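Local coordinates for metal cation efflux system protein CzcD (Cupriavidus metallidurans, PDB 6VD9) that binds and transports zinc, mediates low-level metal ion resistance, probably by cation efflux from cytoplasm to periplasm, and mediates resistance to cobalt, cadmium and zinc by regulating the Czc system, at residues A6-Q11 / D62-T67; L13-V18 / P54-M59; F21-I26 / T37-N42. All coordinates share one frame; numbering follows the deposited sequence.

Contact 1: residues A6-Q11 / D62-T67; sequences AEVEKQ and DKFDIT
Val8 and Phe64 carry this contact. The methyl CG2 of Val8 sits over the centre of the Phe64 ring, with Val8 CG2 3.6 Å from the centroid of that ring and 8° off its normal. This is a CH-pi contact from directly above. The opposite face is covered nearer its rim by CB of Lys63, the preceding residue. Phe64 keeps CG anti to its carbonyl carbon (chi1 -55°), and this turns the ring toward helix 5-13. At the edge, Glu7 CB lies in the ring plane, 3.7 Å from Phe64 CE1. Gln11 CG also comes to the edge, 3.9 Å from Phe64 CZ. The Gln11 amide is tilted 40° to the ring. Its chain bends at chi2, and its two polar ends serve different partners. Gln11 OE1 accepts a weak hydrogen bond from Lys63 NZ at 3.3 Å. Gln11 NE2 gives another weak one to Glu7 OE1 at 3.5 Å, within the helix. Val8 reaches Ile26 of the sheet through its other methyl. Asp65, with positive phi, ends the helical run after Phe64. Both helices pack on one face of the three-stranded sheet, the alpha-beta-beta-alpha-beta fold of cation diffusion facilitator cytoplasmic domains.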
loop_
_atom_site.group_PDB
_atom_site.type_symbol
_atom_site.label_atom_id
_atom_site.label_comp_id
_atom_site.label_asym_id
_atom_site.label_seq_id
_atom_site.Cartn_x
_atom_site.Cartn_y
_atom_site.Cartn_z
ATOM N N ALA A 6 13.234 -8.677 12.341
ATOM C CA ALA A 6 14.554 -8.091 11.976
ATOM C C ALA A 6 14.938 -8.411 10.537
ATOM O O ALA A 6 15.458 -7.534 9.891
ATOM C CB ALA A 6 15.645 -8.534 12.917
ATOM N N GLU A 7 14.760 -9.663 10.099
ATOM C CA GLU A 7 15.112 -10.090 8.744
ATOM C C GLU A 7 14.170 -9.337 7.816
ATOM O O GLU A 7 14.638 -8.982 6.774
ATOM C CB GLU A 7 14.975 -11.600 8.535
ATOM C CG GLU A 7 16.224 -12.409 8.843
ATOM C CD GLU A 7 17.514 -11.857 8.281
ATOM O OE1 GLU A 7 17.613 -11.743 7.051
ATOM O OE2 GLU A 7 18.396 -11.525 9.090
ATOM N N VAL A 8 12.892 -9.192 8.178
ATOM C CA VAL A 8 11.904 -8.506 7.288
ATOM C C VAL A 8 12.414 -7.075 7.071
ATOM O O VAL A 8 12.567 -6.676 5.929
ATOM C CB VAL A 8 10.462 -8.550 7.830
ATOM C CG1 VAL A 8 9.516 -7.748 6.949
ATOM C CG2 VAL A 8 9.969 -9.989 8.003
ATOM N N GLU A 9 12.734 -6.359 8.146
ATOM C CA GLU A 9 13.294 -4.976 8.069
ATOM C C GLU A 9 14.549 -4.968 7.195
ATOM O O GLU A 9 14.660 -4.122 6.280
ATOM C CB GLU A 9 13.590 -4.449 9.483
ATOM C CG GLU A 9 12.359 -4.389 10.376
ATOM C CD GLU A 9 12.734 -4.237 11.838
ATOM O OE1 GLU A 9 13.890 -4.598 12.174
ATOM O OE2 GLU A 9 11.899 -3.724 12.594
ATOM N N LYS A 10 15.501 -5.854 7.465
ATOM C CA LYS A 10 16.774 -5.930 6.702
ATOM C C LYS A 10 16.427 -6.145 5.238
ATOM O O LYS A 10 17.018 -5.500 4.379
ATOM C CB LYS A 10 17.666 -7.056 7.251
ATOM C CG LYS A 10 18.942 -7.348 6.463
ATOM C CD LYS A 10 19.980 -8.276 7.176
ATOM C CE LYS A 10 21.231 -8.443 6.326
ATOM N NZ LYS A 10 22.246 -9.370 6.888
ATOM N N GLN A 11 15.508 -7.060 4.938
ATOM C CA GLN A 11 15.275 -7.413 3.523
ATOM C C GLN A 11 14.579 -6.251 2.803
ATOM O O GLN A 11 14.814 -6.117 1.588
ATOM C CB GLN A 11 14.514 -8.732 3.401
ATOM C CG GLN A 11 15.342 -9.915 3.870
ATOM C CD GLN A 11 16.667 -9.985 3.151
ATOM O OE1 GLN A 11 16.762 -9.747 1.949
ATOM N NE2 GLN A 11 17.704 -10.303 3.910
ATOM N N ASP A 62 8.742 -15.285 -0.831
ATOM C CA ASP A 62 9.811 -16.321 -0.887
ATOM C C ASP A 62 10.483 -16.490 0.471
ATOM O O ASP A 62 10.736 -17.647 0.886
ATOM C CB ASP A 62 10.872 -15.973 -1.922
ATOM C CG ASP A 62 10.353 -16.050 -3.339
ATOM O OD1 ASP A 62 9.462 -16.887 -3.580
ATOM O OD2 ASP A 62 10.814 -15.248 -4.177
ATOM N N LYS A 63 10.810 -15.381 1.130
ATOM C CA LYS A 63 11.651 -15.402 2.341
ATOM C C LYS A 63 10.784 -15.558 3.589
ATOM O O LYS A 63 11.309 -16.101 4.572
ATOM C CB LYS A 63 12.559 -14.172 2.328
ATOM C CG LYS A 63 13.393 -14.042 1.054
ATOM C CD LYS A 63 14.652 -13.226 1.210
ATOM C CE LYS A 63 15.700 -13.568 0.173
ATOM N NZ LYS A 63 16.747 -12.531 0.088
ATOM N N PHE A 64 9.528 -15.077 3.603
ATOM C CA PHE A 64 8.718 -14.993 4.844
ATOM C C PHE A 64 7.353 -15.659 4.685
ATOM O O PHE A 64 6.638 -15.669 5.677
ATOM C CB PHE A 64 8.589 -13.532 5.311
ATOM C CG PHE A 64 9.929 -12.878 5.478
ATOM C CD1 PHE A 64 10.751 -13.254 6.536
ATOM C CD2 PHE A 64 10.405 -11.954 4.562
ATOM C CE1 PHE A 64 12.007 -12.697 6.673
ATOM C CE2 PHE A 64 11.668 -11.398 4.707
ATOM C CZ PHE A 64 12.467 -11.770 5.767
ATOM N N ASP A 65 6.972 -16.132 3.485
ATOM C CA ASP A 65 5.649 -16.753 3.248
ATOM C C ASP A 65 4.551 -15.737 3.546
ATOM O O ASP A 65 3.450 -16.139 4.051
ATOM C CB ASP A 65 5.529 -18.079 4.015
ATOM C CG ASP A 65 6.604 -19.083 3.607
ATOM O OD1 ASP A 65 6.685 -19.434 2.395
ATOM O OD2 ASP A 65 7.386 -19.492 4.497
ATOM N N ILE A 66 4.803 -14.467 3.209
ATOM C CA ILE A 66 3.801 -13.376 3.400
ATOM C C ILE A 66 3.250 -13.010 2.026
ATOM O O ILE A 66 4.025 -12.529 1.167
ATOM C CB ILE A 66 4.406 -12.165 4.130
ATOM C CG1 ILE A 66 4.991 -12.575 5.479
ATOM C CG2 ILE A 66 3.363 -11.063 4.271
ATOM C CD1 ILE A 66 5.613 -11.438 6.278
ATOM N N THR A 67 1.973 -13.272 1.797
ATOM C CA THR A 67 1.342 -13.050 0.472
ATOM C C THR A 67 0.139 -12.104 0.579
ATOM O O THR A 67 -0.504 -11.890 -0.471
ATOM C CB THR A 67 0.935 -14.372 -0.186
ATOM O OG1 THR A 67 -0.071 -14.963 0.630
ATOM C CG2 THR A 67 2.084 -15.338 -0.352
#

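Contact 2: residues L13-V18 / P54-M59; sequences LATPGV and PELKQM
Thr15 meets Leu56 by plain van der Waals packing, and no hydrogen bond crosses between the two segments. Methyl CD2 of Leu56 presses against the branched end of Thr15, with Leu56 CD2 3.5 Å from Thr15 OG1. The same methyl lies 3.8 Å from Thr15 CB. Thr15 CG2 is anti to the backbone N, and this brings the methyl alongside the helix, 4.1 Å from Glu55 CB. The carboxylate of Glu55 leads away from the contact. Met59 bends at chi2 and chi3 and brings its CE to 4.1 Å from Thr15 OG1. Val18 adds a looser apolar touch, with Val18 CG2 4.5 Å from Leu56 CD2.

The polar interactions lie within each segment or beside it. Thr15 OG1 is hydrogen-bonded to Gln11 O in the preceding helix. Thr15 O accepts the N-H of Val18 at 3.2 Å, closing a type II turn with Gly17 at positive phi. Behind the contact, Leu56 also packs on Ile71 and Phe73 of strand 68-74. Lys57 faces elsewhere and forms a salt bridge with Glu74 of the second subunit. The chemistry implies that Thr15 acts toward helix 53-64 as an apolar group. Its hydroxyl is already satisfied by the backbone, so it can be buried against methyl groups.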
loop_
_atom_site.group_PDB
_atom_site.type_symbol
_atom_site.label_atom_id
_atom_site.label_comp_id
_atom_site.label_asym_id
_atom_site.label_seq_id
_atom_site.Cartn_x
_atom_site.Cartn_y
_atom_site.Cartn_z
ATOM N N LEU A 13 14.961 -2.935 3.507
ATOM C CA LEU A 13 16.030 -1.919 3.280
ATOM C C LEU A 13 17.083 -2.421 2.291
ATOM O O LEU A 13 17.759 -1.574 1.664
ATOM C CB LEU A 13 16.656 -1.545 4.632
ATOM C CG LEU A 13 15.767 -0.711 5.561
ATOM C CD1 LEU A 13 16.501 -0.426 6.901
ATOM C CD2 LEU A 13 15.273 0.583 4.921
ATOM N N ALA A 14 17.220 -3.731 2.120
ATOM C CA ALA A 14 18.187 -4.332 1.179
ATOM C C ALA A 14 17.636 -4.291 -0.244
ATOM O O ALA A 14 18.413 -4.514 -1.183
ATOM C CB ALA A 14 18.510 -5.737 1.585
ATOM N N THR A 15 16.355 -3.979 -0.428
ATOM C CA THR A 15 15.714 -4.030 -1.764
ATOM C C THR A 15 16.145 -2.814 -2.575
ATOM O O THR A 15 15.990 -1.705 -2.087
ATOM C CB THR A 15 14.189 -4.123 -1.641
ATOM O OG1 THR A 15 13.899 -5.329 -0.935
ATOM C CG2 THR A 15 13.521 -4.105 -3.003
ATOM N N PRO A 16 16.677 -2.934 -3.824
ATOM C CA PRO A 16 17.075 -1.749 -4.588
ATOM C C PRO A 16 15.918 -0.756 -4.728
ATOM O O PRO A 16 14.793 -1.203 -4.980
ATOM C CB PRO A 16 17.480 -2.350 -5.952
ATOM C CG PRO A 16 18.023 -3.671 -5.559
ATOM C CD PRO A 16 16.996 -4.171 -4.560
ATOM N N GLY A 17 16.193 0.526 -4.521
ATOM C CA GLY A 17 15.208 1.619 -4.717
ATOM C C GLY A 17 14.451 1.956 -3.449
ATOM O O GLY A 17 13.600 2.855 -3.513
ATOM N N VAL A 18 14.716 1.238 -2.341
ATOM C CA VAL A 18 14.155 1.532 -0.986
ATOM C C VAL A 18 15.143 2.405 -0.217
ATOM O O VAL A 18 16.264 1.916 0.032
ATOM C CB VAL A 18 13.880 0.265 -0.168
ATOM C CG1 VAL A 18 13.481 0.632 1.242
ATOM C CG2 VAL A 18 12.830 -0.635 -0.814
ATOM N N PRO A 54 7.248 -5.138 -7.369
ATOM C CA PRO A 54 7.318 -6.553 -7.725
ATOM C C PRO A 54 8.418 -7.281 -6.947
ATOM O O PRO A 54 8.184 -8.414 -6.521
ATOM C CB PRO A 54 7.616 -6.554 -9.239
ATOM C CG PRO A 54 7.258 -5.174 -9.706
ATOM C CD PRO A 54 7.471 -4.253 -8.515
ATOM N N GLU A 55 9.557 -6.609 -6.715
ATOM C CA GLU A 55 10.691 -7.176 -5.939
ATOM C C GLU A 55 10.296 -7.354 -4.473
ATOM O O GLU A 55 10.626 -8.393 -3.897
ATOM C CB GLU A 55 11.936 -6.301 -6.060
ATOM C CG GLU A 55 12.478 -6.278 -7.476
ATOM C CD GLU A 55 11.841 -5.391 -8.538
ATOM O OE1 GLU A 55 10.800 -4.708 -8.282
ATOM O OE2 GLU A 55 12.401 -5.397 -9.688
ATOM N N LEU A 56 9.623 -6.371 -3.858
ATOM C CA LEU A 56 9.161 -6.538 -2.457
ATOM C C LEU A 56 8.135 -7.680 -2.377
ATOM O O LEU A 56 8.218 -8.435 -1.429
ATOM C CB LEU A 56 8.578 -5.233 -1.929
ATOM C CG LEU A 56 9.584 -4.105 -1.688
ATOM C CD1 LEU A 56 8.851 -2.819 -1.332
ATOM C CD2 LEU A 56 10.524 -4.457 -0.554
ATOM N N LYS A 57 7.177 -7.745 -3.280
ATOM C CA LYS A 57 6.159 -8.839 -3.283
ATOM C C LYS A 57 6.901 -10.187 -3.351
ATOM O O LYS A 57 6.575 -11.075 -2.554
ATOM C CB LYS A 57 5.165 -8.691 -4.433
ATOM C CG LYS A 57 4.123 -7.570 -4.279
ATOM C CD LYS A 57 3.380 -7.334 -5.579
ATOM C CE LYS A 57 2.175 -6.426 -5.485
ATOM N NZ LYS A 57 1.500 -6.273 -6.808
ATOM N N GLN A 58 7.844 -10.334 -4.275
ATOM C CA GLN A 58 8.581 -11.605 -4.540
ATOM C C GLN A 58 9.362 -12.009 -3.280
ATOM O O GLN A 58 9.214 -13.150 -2.809
ATOM C CB GLN A 58 9.463 -11.427 -5.782
ATOM C CG GLN A 58 10.392 -12.598 -6.105
ATOM C CD GLN A 58 11.396 -12.251 -7.192
ATOM O OE1 GLN A 58 12.030 -11.185 -7.205
ATOM N NE2 GLN A 58 11.576 -13.176 -8.122
ATOM N N MET A 59 10.052 -11.053 -2.655
ATOM C CA MET A 59 10.915 -11.317 -1.481
ATOM C C MET A 59 10.031 -11.698 -0.291
ATOM O O MET A 59 10.406 -12.599 0.494
ATOM C CB MET A 59 11.799 -10.097 -1.185
ATOM C CG MET A 59 12.532 -10.192 0.126
ATOM S SD MET A 59 11.558 -9.637 1.515
ATOM C CE MET A 59 11.421 -7.875 1.178
#

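Contact 3: residues F21-I26 / T37-N42; sequences FHDLHI and TVHVVN. With NI (nickel (II) ion), chain E.
The His22 ring has CB of His39 over one face, offset toward the rim, with His39 CB 3.4 Å from His22 NE2. Asp23 OD1 and water 2 lie at its edge, in plane. The two histidine rings are oblique, their planes 44° apart. Asp23 OD2 stands above the centre of the His39 ring. Thr37 OG1 and water 1 lie in plane at the edge of the His25 ring.

His22 NE2 binds nickel at 2.3 Å, with three waters also on the metal. His22 CG sits between the backbone N and the carbonyl carbon (chi1 54°), and the ring thereby swings back over its neighbour strand. His39 ND1 is a long, weak ligand, 2.7 Å from the nickel. Glu74 completes the site; its OE2 also lies within hydrogen-bonding reach of His39 ND1, and the two roles would compete. Asp23 is a second-shell group: its OD2 accepts a hydrogen bond of 2.6 Å from the nickel-bound water 2. His39 NE2 bonds to Thr70 of the second subunit.

On the other side of the sheet, Phe21 CD1 touches Val38 CG2 at 3.7 Å, and Leu24 CD1 touches Val38 CB at the same distance. Backbone bonds join His22 with His39 and His25 with Thr37, two to each pair. The shortest runs from His25 N to Thr37 O at 2.8 Å, nearly straight at 172°. The register shifts by one between these pairs, a beta bulge at Asp23 and Leu24, with Asp23 in a left-handed backbone conformation. The arrangement is an antiparallel beta hairpin carrying the metal site of a cation diffusion facilitator C-terminal domain.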
loop_
_atom_site.group_PDB
_atom_site.type_symbol
_atom_site.label_atom_id
_atom_site.label_comp_id
_atom_site.label_asym_id
_atom_site.label_seq_id
_atom_site.Cartn_x
_atom_site.Cartn_y
_atom_site.Cartn_z
ATOM N N PHE A 21 11.738 3.036 5.479
ATOM C CA PHE A 21 10.333 2.610 5.641
ATOM C C PHE A 21 9.854 3.006 7.018
ATOM O O PHE A 21 10.674 3.227 7.910
ATOM C CB PHE A 21 10.237 1.107 5.383
ATOM C CG PHE A 21 10.769 0.269 6.513
ATOM C CD1 PHE A 21 9.921 -0.188 7.474
ATOM C CD2 PHE A 21 12.091 -0.164 6.533
ATOM C CE1 PHE A 21 10.420 -0.912 8.549
ATOM C CE2 PHE A 21 12.567 -0.942 7.576
ATOM C CZ PHE A 21 11.724 -1.332 8.555
ATOM N N HIS A 22 8.555 3.028 7.222
ATOM C CA HIS A 22 7.990 3.244 8.576
ATOM C C HIS A 22 6.647 2.547 8.595
ATOM O O HIS A 22 6.178 2.112 7.500
ATOM C CB HIS A 22 7.899 4.741 8.882
ATOM C CG HIS A 22 7.157 5.518 7.858
ATOM N ND1 HIS A 22 7.779 6.040 6.705
ATOM C CD2 HIS A 22 5.870 5.911 7.801
ATOM C CE1 HIS A 22 6.876 6.686 5.997
ATOM N NE2 HIS A 22 5.719 6.629 6.636
ATOM N N ASP A 23 6.031 2.515 9.770
ATOM C CA ASP A 23 4.655 1.977 9.978
ATOM C C ASP A 23 4.573 0.548 9.395
ATOM O O ASP A 23 3.560 0.236 8.715
ATOM C CB ASP A 23 3.585 2.876 9.342
ATOM C CG ASP A 23 3.518 4.325 9.831
ATOM O OD1 ASP A 23 4.314 4.691 10.660
ATOM O OD2 ASP A 23 2.676 5.084 9.311
ATOM N N LEU A 24 5.592 -0.284 9.627
ATOM C CA LEU A 24 5.556 -1.720 9.276
ATOM C C LEU A 24 4.658 -2.395 10.300
ATOM O O LEU A 24 4.953 -2.264 11.526
ATOM C CB LEU A 24 6.965 -2.330 9.284
ATOM C CG LEU A 24 7.062 -3.828 9.071
ATOM C CD1 LEU A 24 6.510 -4.232 7.677
ATOM C CD2 LEU A 24 8.513 -4.263 9.158
ATOM N N HIS A 25 3.614 -3.045 9.845
ATOM C CA HIS A 25 2.731 -3.877 10.705
ATOM C C HIS A 25 2.602 -5.278 10.126
ATOM O O HIS A 25 2.373 -5.438 8.917
ATOM C CB HIS A 25 1.362 -3.232 10.913
ATOM C CG HIS A 25 1.411 -1.834 11.414
ATOM N ND1 HIS A 25 1.540 -1.523 12.759
ATOM C CD2 HIS A 25 1.255 -0.656 10.769
ATOM C CE1 HIS A 25 1.518 -0.214 12.902
ATOM N NE2 HIS A 25 1.316 0.335 11.711
ATOM N N ILE A 26 2.774 -6.281 10.979
ATOM C CA ILE A 26 2.718 -7.697 10.536
ATOM C C ILE A 26 1.916 -8.414 11.620
ATOM O O ILE A 26 2.272 -8.311 12.821
ATOM C CB ILE A 26 4.102 -8.337 10.289
ATOM C CG1 ILE A 26 5.019 -7.559 9.345
ATOM C CG2 ILE A 26 3.921 -9.756 9.765
ATOM C CD1 ILE A 26 6.370 -8.234 9.156
ATOM N N THR A 37 1.470 -4.566 6.345
ATOM C CA THR A 37 1.357 -3.243 5.684
ATOM C C THR A 37 2.663 -2.526 5.978
ATOM O O THR A 37 3.228 -2.743 7.071
ATOM C CB THR A 37 0.125 -2.444 6.121
ATOM O OG1 THR A 37 0.262 -2.183 7.510
ATOM C CG2 THR A 37 -1.172 -3.204 5.908
ATOM N N VAL A 38 3.054 -1.649 5.069
ATOM C CA VAL A 38 4.279 -0.851 5.279
ATOM C C VAL A 38 4.223 0.383 4.395
ATOM O O VAL A 38 3.580 0.344 3.342
ATOM C CB VAL A 38 5.552 -1.696 5.091
ATOM C CG1 VAL A 38 5.765 -2.153 3.656
ATOM C CG2 VAL A 38 6.773 -0.979 5.646
ATOM N N HIS A 39 4.805 1.476 4.889
ATOM C CA HIS A 39 5.043 2.714 4.106
ATOM C C HIS A 39 6.521 2.799 3.693
ATOM O O HIS A 39 7.391 2.882 4.567
ATOM C CB HIS A 39 4.558 3.952 4.847
ATOM C CG HIS A 39 3.085 3.972 5.070
ATOM N ND1 HIS A 39 2.346 5.125 4.922
ATOM C CD2 HIS A 39 2.215 3.023 5.487
ATOM C CE1 HIS A 39 1.084 4.871 5.220
ATOM N NE2 HIS A 39 0.976 3.600 5.553
ATOM N N VAL A 40 6.793 2.813 2.399
ATOM C CA VAL A 40 8.190 2.802 1.879
ATOM C C VAL A 40 8.505 4.164 1.271
ATOM O O VAL A 40 7.699 4.683 0.438
ATOM C CB VAL A 40 8.411 1.667 0.872
ATOM C CG1 VAL A 40 9.741 1.796 0.165
ATOM C CG2 VAL A 40 8.274 0.316 1.566
ATOM N N VAL A 41 9.654 4.730 1.637
ATOM C CA VAL A 41 10.157 5.940 0.933
ATOM C C VAL A 41 11.090 5.414 -0.156
ATOM O O VAL A 41 12.098 4.769 0.184
ATOM C CB VAL A 41 10.833 6.911 1.908
ATOM C CG1 VAL A 41 11.406 8.114 1.162
ATOM C CG2 VAL A 41 9.873 7.342 3.017
ATOM N N ASN A 42 10.741 5.603 -1.430
ATOM C CA ASN A 42 11.564 5.071 -2.549
ATOM C C ASN A 42 12.584 6.152 -2.901
ATOM O O ASN A 42 12.322 7.325 -2.564
ATOM C CB ASN A 42 10.720 4.658 -3.747
ATOM C CG ASN A 42 9.868 5.792 -4.273
ATOM O OD1 ASN A 42 10.254 6.442 -5.262
ATOM N ND2 ASN A 42 8.712 6.008 -3.677
HETATM NI NI NI E . 3.709 7.273 5.668
HETATM O O HOH W 1 1.284 0.266 7.721
HETATM O O HOH W 2 2.657 7.239 7.930
HETATM O O HOH W 3 2.237 8.236 4.966
HETATM O O HOH W 4 4.539 9.356 5.919
#

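Contact 3 holds the two hairpin strands of the sheet and is the most polar of the three, with backbone bonds, histidines and nickel. Contacts 1 and 2 both use helix 53-64. Contact 1 is a surface contact, built on a phenylalanine ring and weak side-chain bonds. Contact 2 is partly buried, like contact 3, and is van der Waals packing without a hydrogen bond across it. Contacts 1 and 2 meet at Met59, whose sulfur packs on Gln11 and Phe64. Contact 3 is nested in the chain inside both others. Its apolar side faces the helices: Phe21 and Leu24 touch Glu9 of contact 1, and Val40 touches Val18 of contact 2. The nickel lies on its other side.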